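Local coordinates for protein hydrogenase maturation protease HycI (Thermococcus kodakarensis KOD1, PDB 5ZBY) that probably works as an endopeptidase that trims the C-terminal extension of a [NiFe] hydrogenase large subunit during its maturation, at residues A[2-7]-A[121-126]; A[30-35]-A[139-144]; A[38-43]-A[150-155]; A[57-62]-A[110-115]. One frame throughout, in Å; residues are numbered along the deposited sequence.

Interaction 1: A[2-7]-A[121-126]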
loop_
_atom_site.group_PDB
_atom_site.type_symbol
_atom_site.label_atom_id
_atom_site.label_comp_id
_atom_site.label_asym_id
_atom_site.label_seq_id
_atom_site.Cartn_x
_atom_site.Cartn_y
_atom_site.Cartn_z
ATOM N N SER A 2 9.620 -12.886 9.370
ATOM C CA SER A 2 9.957 -11.624 8.746
ATOM C C SER A 2 9.167 -10.533 9.397
ATOM O O SER A 2 8.226 -10.797 10.080
ATOM C CB SER A 2 9.670 -11.683 7.260
ATOM O OG SER A 2 8.379 -12.170 7.026
ATOM N N VAL A 3 9.568 -9.301 9.201
ATOM C CA VAL A 3 8.846 -8.185 9.770
ATOM C C VAL A 3 7.468 -8.025 9.109
ATOM O O VAL A 3 6.542 -7.533 9.685
ATOM C CB VAL A 3 9.616 -6.911 9.513
ATOM C CG1 VAL A 3 9.894 -6.810 8.032
ATOM C CG2 VAL A 3 8.865 -5.709 10.031
ATOM N N LEU A 4 7.381 -8.428 7.873
ATOM C CA LEU A 4 6.120 -8.435 7.142
ATOM C C LEU A 4 5.113 -9.369 7.829
ATOM O O LEU A 4 3.949 -8.994 8.117
ATOM C CB LEU A 4 6.362 -8.871 5.703
ATOM C CG LEU A 4 5.205 -8.674 4.725
ATOM C CD1 LEU A 4 4.843 -7.197 4.617
ATOM C CD2 LEU A 4 5.551 -9.255 3.354
ATOM N N GLU A 5 5.599 -10.561 8.154
ATOM C CA GLU A 5 4.776 -11.595 8.750
ATOM C C GLU A 5 4.235 -11.063 10.066
ATOM O O GLU A 5 3.112 -11.261 10.415
ATOM C CB GLU A 5 5.576 -12.892 8.963
ATOM C CG GLU A 5 5.764 -13.787 7.748
ATOM C CD GLU A 5 6.868 -14.847 7.902
ATOM O OE1 GLU A 5 7.629 -14.780 8.857
ATOM O OE2 GLU A 5 6.999 -15.729 7.054
ATOM N N ASP A 6 5.059 -10.367 10.792
ATOM C CA ASP A 6 4.677 -9.771 12.043
ATOM C C ASP A 6 3.557 -8.782 11.850
ATOM O O ASP A 6 2.652 -8.704 12.677
ATOM C CB ASP A 6 5.877 -9.054 12.682
ATOM C CG ASP A 6 6.943 -10.022 13.214
ATOM O OD1 ASP A 6 6.658 -11.234 13.356
ATOM O OD2 ASP A 6 8.076 -9.566 13.500
ATOM N N VAL A 7 3.667 -7.979 10.782
ATOM C CA VAL A 7 2.618 -7.017 10.469
ATOM C C VAL A 7 1.248 -7.714 10.381
ATOM O O VAL A 7 0.253 -7.192 10.885
ATOM C CB VAL A 7 2.871 -6.276 9.141
ATOM C CG1 VAL A 7 1.720 -5.333 8.842
ATOM C CG2 VAL A 7 4.177 -5.503 9.198
ATOM N N VAL A 121 -0.926 0.138 8.282
ATOM C CA VAL A 121 0.517 0.169 7.950
ATOM C C VAL A 121 0.703 0.667 6.509
ATOM O O VAL A 121 -0.232 0.557 5.689
ATOM C CB VAL A 121 1.125 -1.213 8.160
ATOM C CG1 VAL A 121 0.565 -2.200 7.186
ATOM C CG2 VAL A 121 2.595 -1.177 8.033
ATOM N N LEU A 122 1.873 1.281 6.205
ATOM C CA LEU A 122 2.236 1.637 4.843
ATOM C C LEU A 122 3.436 0.817 4.427
ATOM O O LEU A 122 4.434 0.772 5.163
ATOM C CB LEU A 122 2.547 3.138 4.750
ATOM C CG LEU A 122 3.241 3.666 3.488
ATOM C CD1 LEU A 122 2.383 3.467 2.252
ATOM C CD2 LEU A 122 3.591 5.153 3.700
ATOM N N ILE A 123 3.357 0.112 3.300
ATOM C CA ILE A 123 4.538 -0.506 2.717
ATOM C C ILE A 123 4.944 0.324 1.490
ATOM O O ILE A 123 4.171 0.412 0.532
ATOM C CB ILE A 123 4.313 -1.983 2.305
ATOM C CG1 ILE A 123 3.832 -2.796 3.506
ATOM C CG2 ILE A 123 5.647 -2.574 1.704
ATOM C CD1 ILE A 123 3.296 -4.182 3.083
ATOM N N GLY A 124 6.145 0.900 1.509
ATOM C CA GLY A 124 6.605 1.710 0.394
ATOM C C GLY A 124 7.729 1.040 -0.370
ATOM O O GLY A 124 8.439 0.198 0.169
ATOM N N CYS A 125 7.896 1.424 -1.630
ATOM C CA CYS A 125 9.043 0.967 -2.407
ATOM C C CYS A 125 9.661 2.198 -3.045
ATOM O O CYS A 125 8.937 3.024 -3.563
ATOM C CB CYS A 125 8.591 -0.034 -3.476
ATOM S SG CYS A 125 9.949 -0.737 -4.404
ATOM N N GLN A 126 10.980 2.362 -2.955
ATOM C CA GLN A 126 11.647 3.570 -3.498
ATOM C C GLN A 126 11.636 3.592 -5.037
ATOM O O GLN A 126 12.150 2.685 -5.661
ATOM C CB GLN A 126 13.091 3.613 -2.972
ATOM C CG GLN A 126 13.951 4.679 -3.637
ATOM C CD GLN A 126 13.604 6.025 -3.111
ATOM O OE1 GLN A 126 13.593 6.247 -1.883
ATOM N NE2 GLN A 126 13.297 6.951 -4.012
#

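Interaction 2: A[30-35]-A[139-144]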
loop_
_atom_site.group_PDB
_atom_site.type_symbol
_atom_site.label_atom_id
_atom_site.label_comp_id
_atom_site.label_asym_id
_atom_site.label_seq_id
_atom_site.Cartn_x
_atom_site.Cartn_y
_atom_site.Cartn_z
ATOM N N GLY A 30 2.288 0.606 -6.600
ATOM C CA GLY A 30 1.221 0.175 -5.697
ATOM C C GLY A 30 0.082 -0.473 -6.462
ATOM O O GLY A 30 -0.507 -1.454 -5.996
ATOM N N VAL A 31 -0.237 0.069 -7.640
ATOM C CA VAL A 31 -1.341 -0.512 -8.418
ATOM C C VAL A 31 -0.908 -1.837 -9.032
ATOM O O VAL A 31 -1.728 -2.789 -9.083
ATOM C CB VAL A 31 -1.884 0.463 -9.476
ATOM C CG1 VAL A 31 -2.358 1.705 -8.772
ATOM C CG2 VAL A 31 -0.857 0.793 -10.502
ATOM N N LEU A 32 0.382 -1.968 -9.341
ATOM C CA LEU A 32 0.878 -3.256 -9.828
ATOM C C LEU A 32 0.665 -4.286 -8.737
ATOM O O LEU A 32 0.182 -5.414 -9.006
ATOM C CB LEU A 32 2.356 -3.159 -10.223
ATOM C CG LEU A 32 2.637 -2.331 -11.490
ATOM C CD1 LEU A 32 4.115 -2.166 -11.720
ATOM C CD2 LEU A 32 1.991 -2.986 -12.683
ATOM N N VAL A 33 0.977 -3.896 -7.497
ATOM C CA VAL A 33 0.876 -4.863 -6.403
ATOM C C VAL A 33 -0.574 -5.276 -6.218
ATOM O O VAL A 33 -0.872 -6.485 -6.130
ATOM C CB VAL A 33 1.445 -4.306 -5.098
ATOM C CG1 VAL A 33 1.152 -5.276 -3.940
ATOM C CG2 VAL A 33 2.959 -4.152 -5.217
ATOM N N ALA A 34 -1.467 -4.282 -6.232
ATOM C CA ALA A 34 -2.862 -4.562 -5.971
ATOM C C ALA A 34 -3.365 -5.484 -7.073
ATOM O O ALA A 34 -4.076 -6.454 -6.783
ATOM C CB ALA A 34 -3.680 -3.271 -5.909
ATOM N N GLU A 35 -2.994 -5.204 -8.329
ATOM C CA GLU A 35 -3.650 -5.979 -9.385
ATOM C C GLU A 35 -3.115 -7.375 -9.341
ATOM O O GLU A 35 -3.871 -8.347 -9.537
ATOM C CB GLU A 35 -3.463 -5.330 -10.766
ATOM C CG GLU A 35 -4.316 -4.074 -10.885
ATOM C CD GLU A 35 -5.813 -4.383 -10.808
ATOM O OE1 GLU A 35 -6.244 -5.356 -11.461
ATOM O OE2 GLU A 35 -6.557 -3.685 -10.077
ATOM N N LEU A 139 12.832 -3.161 -12.784
ATOM C CA LEU A 139 13.133 -3.400 -11.372
ATOM C C LEU A 139 11.873 -3.230 -10.506
ATOM O O LEU A 139 11.562 -4.084 -9.713
ATOM C CB LEU A 139 14.251 -2.457 -10.886
ATOM C CG LEU A 139 14.564 -2.516 -9.386
ATOM C CD1 LEU A 139 14.831 -3.917 -8.938
ATOM C CD2 LEU A 139 15.823 -1.628 -9.161
ATOM N N ILE A 140 11.154 -2.148 -10.693
ATOM C CA ILE A 140 9.937 -1.916 -9.950
ATOM C C ILE A 140 8.884 -2.959 -10.256
ATOM O O ILE A 140 8.163 -3.325 -9.395
ATOM C CB ILE A 140 9.412 -0.487 -10.150
ATOM C CG1 ILE A 140 10.274 0.521 -9.416
ATOM C CG2 ILE A 140 7.964 -0.316 -9.745
ATOM C CD1 ILE A 140 10.784 0.102 -8.092
ATOM N N LYS A 141 8.778 -3.382 -11.497
ATOM C CA LYS A 141 7.838 -4.475 -11.797
ATOM C C LYS A 141 8.212 -5.717 -11.037
ATOM O O LYS A 141 7.323 -6.426 -10.499
ATOM C CB LYS A 141 7.790 -4.790 -13.296
ATOM C CG LYS A 141 7.174 -3.692 -14.119
ATOM C CD LYS A 141 7.208 -4.037 -15.611
ATOM C CE LYS A 141 8.252 -3.256 -16.355
ATOM N NZ LYS A 141 8.114 -3.493 -17.819
ATOM N N GLU A 142 9.506 -6.001 -10.976
ATOM C CA GLU A 142 9.954 -7.207 -10.284
ATOM C C GLU A 142 9.685 -7.078 -8.774
ATOM O O GLU A 142 9.314 -8.060 -8.113
ATOM C CB GLU A 142 11.436 -7.480 -10.594
ATOM C CG GLU A 142 11.999 -8.705 -9.886
ATOM C CD GLU A 142 12.585 -8.383 -8.526
ATOM O OE1 GLU A 142 13.160 -7.275 -8.380
ATOM O OE2 GLU A 142 12.470 -9.233 -7.604
ATOM N N ARG A 143 9.869 -5.876 -8.232
ATOM C CA ARG A 143 9.677 -5.627 -6.809
ATOM C C ARG A 143 8.180 -5.744 -6.484
ATOM O O ARG A 143 7.804 -6.256 -5.431
ATOM C CB ARG A 143 10.231 -4.240 -6.399
ATOM C CG ARG A 143 11.790 -4.131 -6.409
ATOM C CD ARG A 143 12.434 -4.888 -5.235
ATOM N NE ARG A 143 12.512 -6.310 -5.523
ATOM C CZ ARG A 143 12.940 -7.223 -4.657
ATOM N NH1 ARG A 143 13.333 -6.846 -3.448
ATOM N NH2 ARG A 143 12.961 -8.510 -4.997
ATOM N N ALA A 144 7.314 -5.253 -7.380
ATOM C CA ALA A 144 5.854 -5.375 -7.144
ATOM C C ALA A 144 5.455 -6.839 -7.136
ATOM O O ALA A 144 4.687 -7.273 -6.270
ATOM C CB ALA A 144 5.069 -4.623 -8.208
#

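Interaction 3: A[38-43]-A[150-155]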
loop_
_atom_site.group_PDB
_atom_site.type_symbol
_atom_site.label_atom_id
_atom_site.label_comp_id
_atom_site.label_asym_id
_atom_site.label_seq_id
_atom_site.Cartn_x
_atom_site.Cartn_y
_atom_site.Cartn_z
ATOM N N LYS A 38 -4.853 -9.416 -6.687
ATOM C CA LYS A 38 -6.219 -9.860 -7.029
ATOM C C LYS A 38 -6.190 -11.227 -7.721
ATOM O O LYS A 38 -7.170 -11.991 -7.671
ATOM C CB LYS A 38 -6.908 -8.816 -7.904
ATOM C CG LYS A 38 -7.438 -7.597 -7.136
ATOM C CD LYS A 38 -7.979 -6.557 -8.115
ATOM C CE LYS A 38 -8.301 -5.221 -7.468
ATOM N NZ LYS A 38 -9.593 -5.151 -6.780
ATOM N N GLU A 39 -5.057 -11.551 -8.333
ATOM C CA GLU A 39 -4.902 -12.806 -9.063
ATOM C C GLU A 39 -4.468 -13.910 -8.130
ATOM O O GLU A 39 -4.660 -15.087 -8.424
ATOM C CB GLU A 39 -3.880 -12.659 -10.196
ATOM C CG GLU A 39 -4.258 -11.619 -11.232
ATOM C CD GLU A 39 -3.212 -11.414 -12.302
ATOM O OE1 GLU A 39 -2.057 -11.877 -12.142
ATOM O OE2 GLU A 39 -3.556 -10.776 -13.316
ATOM N N LEU A 40 -3.901 -13.528 -6.992
ATOM C CA LEU A 40 -3.239 -14.494 -6.117
ATOM C C LEU A 40 -4.004 -14.796 -4.829
ATOM O O LEU A 40 -3.750 -15.801 -4.170
ATOM C CB LEU A 40 -1.838 -13.992 -5.758
ATOM C CG LEU A 40 -0.787 -13.900 -6.855
ATOM C CD1 LEU A 40 0.548 -13.427 -6.275
ATOM C CD2 LEU A 40 -0.622 -15.251 -7.525
ATOM N N VAL A 41 -4.948 -13.942 -4.464
ATOM C CA VAL A 41 -5.549 -14.043 -3.139
ATOM C C VAL A 41 -7.045 -14.206 -3.262
ATOM O O VAL A 41 -7.729 -13.284 -3.710
ATOM C CB VAL A 41 -5.241 -12.788 -2.283
ATOM C CG1 VAL A 41 -5.996 -12.811 -0.951
ATOM C CG2 VAL A 41 -3.747 -12.655 -2.062
ATOM N N LYS A 42 -7.532 -15.370 -2.923
ATOM C CA LYS A 42 -8.938 -15.505 -2.805
ATOM C C LYS A 42 -9.255 -16.116 -1.473
ATOM O O LYS A 42 -8.957 -17.243 -1.209
ATOM C CB LYS A 42 -9.473 -16.305 -3.966
ATOM C CG LYS A 42 -9.146 -15.643 -5.292
ATOM C CD LYS A 42 -9.708 -14.241 -5.355
ATOM C CE LYS A 42 -11.203 -14.212 -5.569
ATOM N NZ LYS A 42 -11.739 -12.841 -5.773
ATOM N N THR A 43 -9.824 -15.280 -0.647
ATOM C CA THR A 43 -10.317 -15.570 0.686
ATOM C C THR A 43 -11.329 -14.505 1.031
ATOM O O THR A 43 -11.228 -13.349 0.627
ATOM C CB THR A 43 -9.195 -15.589 1.728
ATOM O OG1 THR A 43 -9.699 -16.083 2.976
ATOM C CG2 THR A 43 -8.631 -14.175 1.922
ATOM N N LEU A 150 5.030 -12.228 -1.601
ATOM C CA LEU A 150 5.295 -12.343 -0.169
ATOM C C LEU A 150 3.987 -12.194 0.592
ATOM O O LEU A 150 3.681 -12.963 1.533
ATOM C CB LEU A 150 6.323 -11.305 0.280
ATOM C CG LEU A 150 7.712 -11.532 -0.330
ATOM C CD1 LEU A 150 8.567 -10.291 -0.231
ATOM C CD2 LEU A 150 8.385 -12.707 0.376
ATOM N N ILE A 151 3.188 -11.217 0.174
ATOM C CA ILE A 151 1.910 -11.000 0.865
ATOM C C ILE A 151 0.981 -12.165 0.614
ATOM O O ILE A 151 0.307 -12.636 1.563
ATOM C CB ILE A 151 1.239 -9.672 0.442
ATOM C CG1 ILE A 151 2.071 -8.509 0.993
ATOM C CG2 ILE A 151 -0.229 -9.627 0.952
ATOM C CD1 ILE A 151 1.639 -7.152 0.479
ATOM N N ALA A 152 0.921 -12.648 -0.624
ATOM C CA ALA A 152 -0.038 -13.743 -0.909
ATOM C C ALA A 152 0.323 -15.003 -0.138
ATOM O O ALA A 152 -0.556 -15.754 0.293
ATOM C CB ALA A 152 -0.113 -14.052 -2.378
ATOM N N GLU A 153 1.617 -15.237 0.022
ATOM C CA GLU A 153 2.017 -16.468 0.692
ATOM C C GLU A 153 1.693 -16.323 2.154
ATOM O O GLU A 153 1.195 -17.263 2.781
ATOM C CB GLU A 153 3.505 -16.764 0.485
ATOM C CG GLU A 153 4.024 -17.937 1.291
ATOM C CD GLU A 153 3.790 -19.260 0.592
ATOM O OE1 GLU A 153 3.830 -19.291 -0.658
ATOM O OE2 GLU A 153 3.554 -20.270 1.292
ATOM N N ILE A 154 1.839 -15.138 2.727
ATOM C CA ILE A 154 1.322 -14.966 4.076
ATOM C C ILE A 154 -0.206 -15.198 4.150
ATOM O O ILE A 154 -0.690 -15.994 4.953
ATOM C CB ILE A 154 1.648 -13.589 4.620
ATOM C CG1 ILE A 154 3.148 -13.462 4.884
ATOM C CG2 ILE A 154 0.829 -13.303 5.886
ATOM C CD1 ILE A 154 3.627 -12.039 5.167
ATOM N N LEU A 155 -0.966 -14.585 3.264
ATOM C CA LEU A 155 -2.422 -14.625 3.331
ATOM C C LEU A 155 -3.065 -15.984 3.051
ATOM O O LEU A 155 -4.079 -16.343 3.632
ATOM C CB LEU A 155 -3.011 -13.607 2.387
ATOM C CG LEU A 155 -2.800 -12.137 2.693
ATOM C CD1 LEU A 155 -3.546 -11.312 1.697
ATOM C CD2 LEU A 155 -3.201 -11.778 4.092
HETATM O O HOH W 1 -2.880 -16.233 -1.153
#

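Interaction 4: A[57-62]-A[110-115]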
loop_
_atom_site.group_PDB
_atom_site.type_symbol
_atom_site.label_atom_id
_atom_site.label_comp_id
_atom_site.label_asym_id
_atom_site.label_seq_id
_atom_site.Cartn_x
_atom_site.Cartn_y
_atom_site.Cartn_z
ATOM N N SER A 57 -11.154 8.296 -1.402
ATOM C CA SER A 57 -12.447 7.897 -1.994
ATOM C C SER A 57 -12.939 6.501 -1.603
ATOM O O SER A 57 -14.088 6.156 -1.902
ATOM C CB SER A 57 -12.380 7.950 -3.515
ATOM O OG SER A 57 -11.936 9.220 -4.002
ATOM N N TYR A 58 -12.098 5.702 -0.958
ATOM C CA TYR A 58 -12.460 4.341 -0.576
ATOM C C TYR A 58 -12.687 4.128 0.927
ATOM O O TYR A 58 -12.889 2.997 1.350
ATOM C CB TYR A 58 -11.382 3.364 -1.110
ATOM C CG TYR A 58 -11.285 3.426 -2.621
ATOM C CD1 TYR A 58 -11.930 2.468 -3.401
ATOM C CD2 TYR A 58 -10.568 4.450 -3.276
ATOM C CE1 TYR A 58 -11.902 2.511 -4.767
ATOM C CE2 TYR A 58 -10.507 4.491 -4.677
ATOM C CZ TYR A 58 -11.182 3.543 -5.424
ATOM O OH TYR A 58 -11.175 3.554 -6.810
ATOM N N VAL A 59 -12.700 5.193 1.714
ATOM C CA VAL A 59 -12.748 5.022 3.158
ATOM C C VAL A 59 -14.037 4.339 3.585
ATOM O O VAL A 59 -14.000 3.492 4.446
ATOM C CB VAL A 59 -12.576 6.336 3.936
ATOM C CG1 VAL A 59 -11.130 6.871 3.741
ATOM C CG2 VAL A 59 -13.546 7.377 3.472
ATOM N N GLY A 60 -15.124 4.634 2.887
ATOM C CA GLY A 60 -16.391 3.983 3.183
ATOM C C GLY A 60 -16.311 2.485 3.009
ATOM O O GLY A 60 -16.705 1.715 3.923
ATOM N N LYS A 61 -15.838 2.068 1.867
ATOM C CA LYS A 61 -15.767 0.674 1.616
ATOM C C LYS A 61 -14.761 0.038 2.534
ATOM O O LYS A 61 -14.974 -1.020 3.017
ATOM C CB LYS A 61 -15.322 0.440 0.200
ATOM C CG LYS A 61 -15.599 -0.917 -0.329
ATOM C CD LYS A 61 -15.467 -0.974 -1.830
ATOM C CE LYS A 61 -15.776 -2.361 -2.361
ATOM N NZ LYS A 61 -17.109 -2.498 -2.981
ATOM N N ILE A 62 -13.680 0.724 2.852
ATOM C CA ILE A 62 -12.729 0.136 3.768
ATOM C C ILE A 62 -13.377 -0.047 5.139
ATOM O O ILE A 62 -13.251 -1.126 5.763
ATOM C CB ILE A 62 -11.424 1.001 3.863
ATOM C CG1 ILE A 62 -10.674 0.970 2.519
ATOM C CG2 ILE A 62 -10.535 0.470 4.966
ATOM C CD1 ILE A 62 -9.658 2.145 2.367
ATOM N N SER A 110 -5.785 8.066 9.691
ATOM C CA SER A 110 -6.333 8.454 11.003
ATOM C C SER A 110 -7.863 8.332 11.027
ATOM O O SER A 110 -8.439 7.863 12.000
ATOM C CB SER A 110 -5.943 9.892 11.359
ATOM O OG SER A 110 -4.512 10.021 11.434
ATOM N N TYR A 111 -8.497 8.800 9.954
ATOM C CA TYR A 111 -9.964 8.613 9.862
ATOM C C TYR A 111 -10.361 7.135 9.881
ATOM O O TYR A 111 -11.238 6.718 10.661
ATOM C CB TYR A 111 -10.473 9.282 8.597
ATOM C CG TYR A 111 -11.948 9.084 8.375
ATOM C CD1 TYR A 111 -12.873 9.853 9.062
ATOM C CD2 TYR A 111 -12.410 8.138 7.481
ATOM C CE1 TYR A 111 -14.230 9.688 8.869
ATOM C CE2 TYR A 111 -13.790 7.958 7.281
ATOM C CZ TYR A 111 -14.684 8.747 7.975
ATOM O OH TYR A 111 -16.046 8.591 7.788
ATOM N N ILE A 112 -9.725 6.322 9.037
ATOM C CA ILE A 112 -10.037 4.885 9.032
ATOM C C ILE A 112 -9.874 4.223 10.411
ATOM O O ILE A 112 -10.765 3.482 10.882
ATOM C CB ILE A 112 -9.171 4.121 7.990
ATOM C CG1 ILE A 112 -9.499 4.629 6.574
ATOM C CG2 ILE A 112 -9.363 2.584 8.201
ATOM C CD1 ILE A 112 -8.543 4.179 5.459
ATOM N N LYS A 113 -8.785 4.538 11.111
ATOM C CA LYS A 113 -8.507 3.917 12.397
ATOM C C LYS A 113 -9.516 4.380 13.437
ATOM O O LYS A 113 -9.973 3.588 14.284
ATOM C CB LYS A 113 -7.045 4.217 12.870
ATOM C CG LYS A 113 -6.773 3.468 14.142
ATOM C CD LYS A 113 -5.313 3.414 14.496
ATOM C CE LYS A 113 -5.138 2.440 15.638
ATOM N NZ LYS A 113 -3.697 2.248 15.994
ATOM N N GLU A 114 -9.915 5.641 13.359
ATOM C CA GLU A 114 -10.909 6.132 14.310
ATOM C C GLU A 114 -12.200 5.357 14.116
ATOM O O GLU A 114 -12.800 4.895 15.096
ATOM C CB GLU A 114 -11.170 7.620 14.132
ATOM C CG GLU A 114 -11.792 8.296 15.370
ATOM C CD GLU A 114 -13.247 7.907 15.609
ATOM O OE1 GLU A 114 -13.972 7.726 14.608
ATOM O OE2 GLU A 114 -13.668 7.794 16.785
ATOM N N GLN A 115 -12.599 5.228 12.853
ATOM C CA GLN A 115 -13.873 4.560 12.492
ATOM C C GLN A 115 -13.918 3.077 12.800
ATOM O O GLN A 115 -14.994 2.539 13.111
ATOM C CB GLN A 115 -14.152 4.761 11.003
ATOM C CG GLN A 115 -14.438 6.199 10.591
ATOM C CD GLN A 115 -15.667 6.750 11.282
ATOM O OE1 GLN A 115 -16.533 5.996 11.713
ATOM N NE2 GLN A 115 -15.748 8.069 11.390
#

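Interaction 1: A[2-7]-A[121-126]
L4 and V7, one turn apart on the short helix at the start of the chain, rest on V121 and I123 of an inner strand of the sheet. CB of L4 meets nothing of the strand and serves as the stem of the fork. Because CG lies anti to the backbone N (chi1 -168°), the branches leave the helix and reach inward, although the stem leaves the backbone alongside the strand rather than at it. CG touches I154 CD1 at 3.7 Å. The branches then part: CD1 touches I123 CD1 at 3.7 Å, the two side chains crossing at about a right angle, while CD2 is wedged between L150 CB at 3.8 Å and I154 CD1. L4 is thus buried between strand 119-125 and helix 138-156. V7 makes the second touch. Its CG1 meets V121 CG1 at 3.7 Å, the methyl of V121 that stands between its own backbone N and carbonyl carbon (chi1 66°). No hydrogen bond joins helix and strand, so the contact is wholly apolar. On the exposed side of the helix, S2 N donates to E5 OE1 at 2.8 Å from above the carboxylate plane, and E5 N returns a weak bond to S2 OG. V121 and I123 lie on one face of strand 119-125, whose backbone pairs with strand 69-75 on one side and strand 85-88 on the other. Helix 3-8 packs on that face: V7 also reaches L69 and V3 reaches I87, while L4 leans on helix 138-156, whose L147 packs on I123.

Interaction 2: A[30-35]-A[139-144]
L32 and V33 of helix 29-40 close on A144 of helix 138-156 where the two helices pack side by side over the same face of the sheet in this three-layer alpha/beta/alpha fold. The helix segments run at 39° to each other with their axes 9.1 Å apart at closest approach, and the small A144 lets V33 and A144 bring their CA atoms to 5.1 Å. The A144 methyl points into the other helix and is met by two successive residues. L32 comes with its CB, 3.7 Å from A144 CB, and V33 with its CG2, which lies 3.7 Å from both the CB and the CA of A144. V33 CG2 is held anti to the carbonyl carbon, beside the backbone N, which turns it toward A144. Further out, L32 reaches past A144 with its CD1, which touches K141 CG at 4.2 Å, the two side chains passing at a slant. Only this aliphatic part of K141 takes part, for its chain bends away and NZ forms salt bridges with E135 and E138. F29 packs on A144 and I140, and I140 and R143 carry the helix onto C125 of strand 119-125. Beyond the interface, R143 grips its neighbour E142 side-on with NE and NH2: NH2 lies 2.7 Å from E142 OE2, in the guanidinium plane and on the syn lone pair, whereas NE meets E142 OE1 at 3.1 Å, tilted from that plane.

Interaction 3: A[38-43]-A[150-155]
V41 overlaps both A152 and L155 with its two methyls, at the place where helix 29-40 has run out and its chain turns toward the edge strand of the sheet. The contact belongs to the helical layer of an alpha/beta/alpha sandwich, with helix 138-156 supplying the other partner. CG1 of V41, anti to the backbone N (chi1 174°), lies 3.9 Å from L155 CD1. Its other methyl, CG2, reaches the same L155 CD1 at 4.0 Å and A152 CB at 3.9 Å. A single methyl of L155 is therefore met by both branches of the valine, the two side chains crossing at a slant. A152, short enough to let the chain come near, offers its CB to a second residue as well: L40 CB lies 3.8 Å away and L40 CD1 4.0 Å. The A152 methyl is thus held between the stem and one tip of L40 and the methyl of V41. L40 is still partly exposed, whereas V41 is buried. Below, V41 and L155 both lean on V46 of strand 46-50, and L155 and I151 continue onto strand 14-18, so the loop, the helix and the sheet close round one apolar patch. K38 ties the same part of the chain to strand 46-50 by donating from NZ to the I48 carbonyl. No direct hydrogen bond crosses the two segments, but the backbones are joined through one water, which donates to A152 O at 2.8 Å and to L40 O at 3.2 Å, the two oxygens seen from it at about 135°.

Interaction 4: A[57-62]-A[110-115]
I112 fits against V59 and I62, pairing helices 105-116 and 59-64 in one helical layer of the alpha/beta/alpha sandwich. The closely interlocked part is the inner one, next to the sheet, buried and many-sided. Here I112 uses every branch: its CG1 lies 4.0 Å from V59 CG1, its CD1 3.9 Å from I62 CD1, and its CG2 4.0 Å from I62 CG2. The isoleucines cross at about a right angle, so that they meet at two separate pairs of methyls. Both have CG1 anti to the carbonyl carbon and CG2 anti to the backbone N, which spreads the branches for this double touch. Beneath them lies the sheet: I112 reaches V70 and F72, while I62 spans V70, V15, C17 and L49. Replacing I112 by an alanine would probably leave both I62 methyls without their mates and open a gap between the two helices above V70 and F72. In the outer part, toward solvent, the exposed Y111 meets V59 alone across the contact, at similar distances, its ring swung back with CG anti to the backbone N (chi1 177°). Its CE2 lies 3.9 Å from V59 CG2 and equally near V59 CB; the methyl comes in obliquely, and the two side chains cross at about a right angle. V59 thus joins the two zones, CG1 chiefly against the isoleucine, CG2 and CB against the tyrosine. One turn on from Y111, Q115 lays its aliphatic stem over one face of the tyrosine ring, with CG 3.6 Å above the ring plane and offset toward the rim.

Interactions 2 and 3 lie between helices on one face of the sheet, and interaction 1 seats helix 3-8 on that same face, all 14 to 15 Å apart centre to centre; interaction 4 is on the other, 20 to 24 Å away, with no touch. Interactions 2 and 3 are successive zones between helices 29-40 and 138-156, and interaction 1 touches both, through strand 119-125 and helix 3-8 respectively. Along the chain the segments of the first three alternate, each tying an early part of the protein to a late one, while 57-62 with 110-115 is nested inside all three loops. Early and late parts of the chain thus build one helical layer, and its middle builds the opposite one.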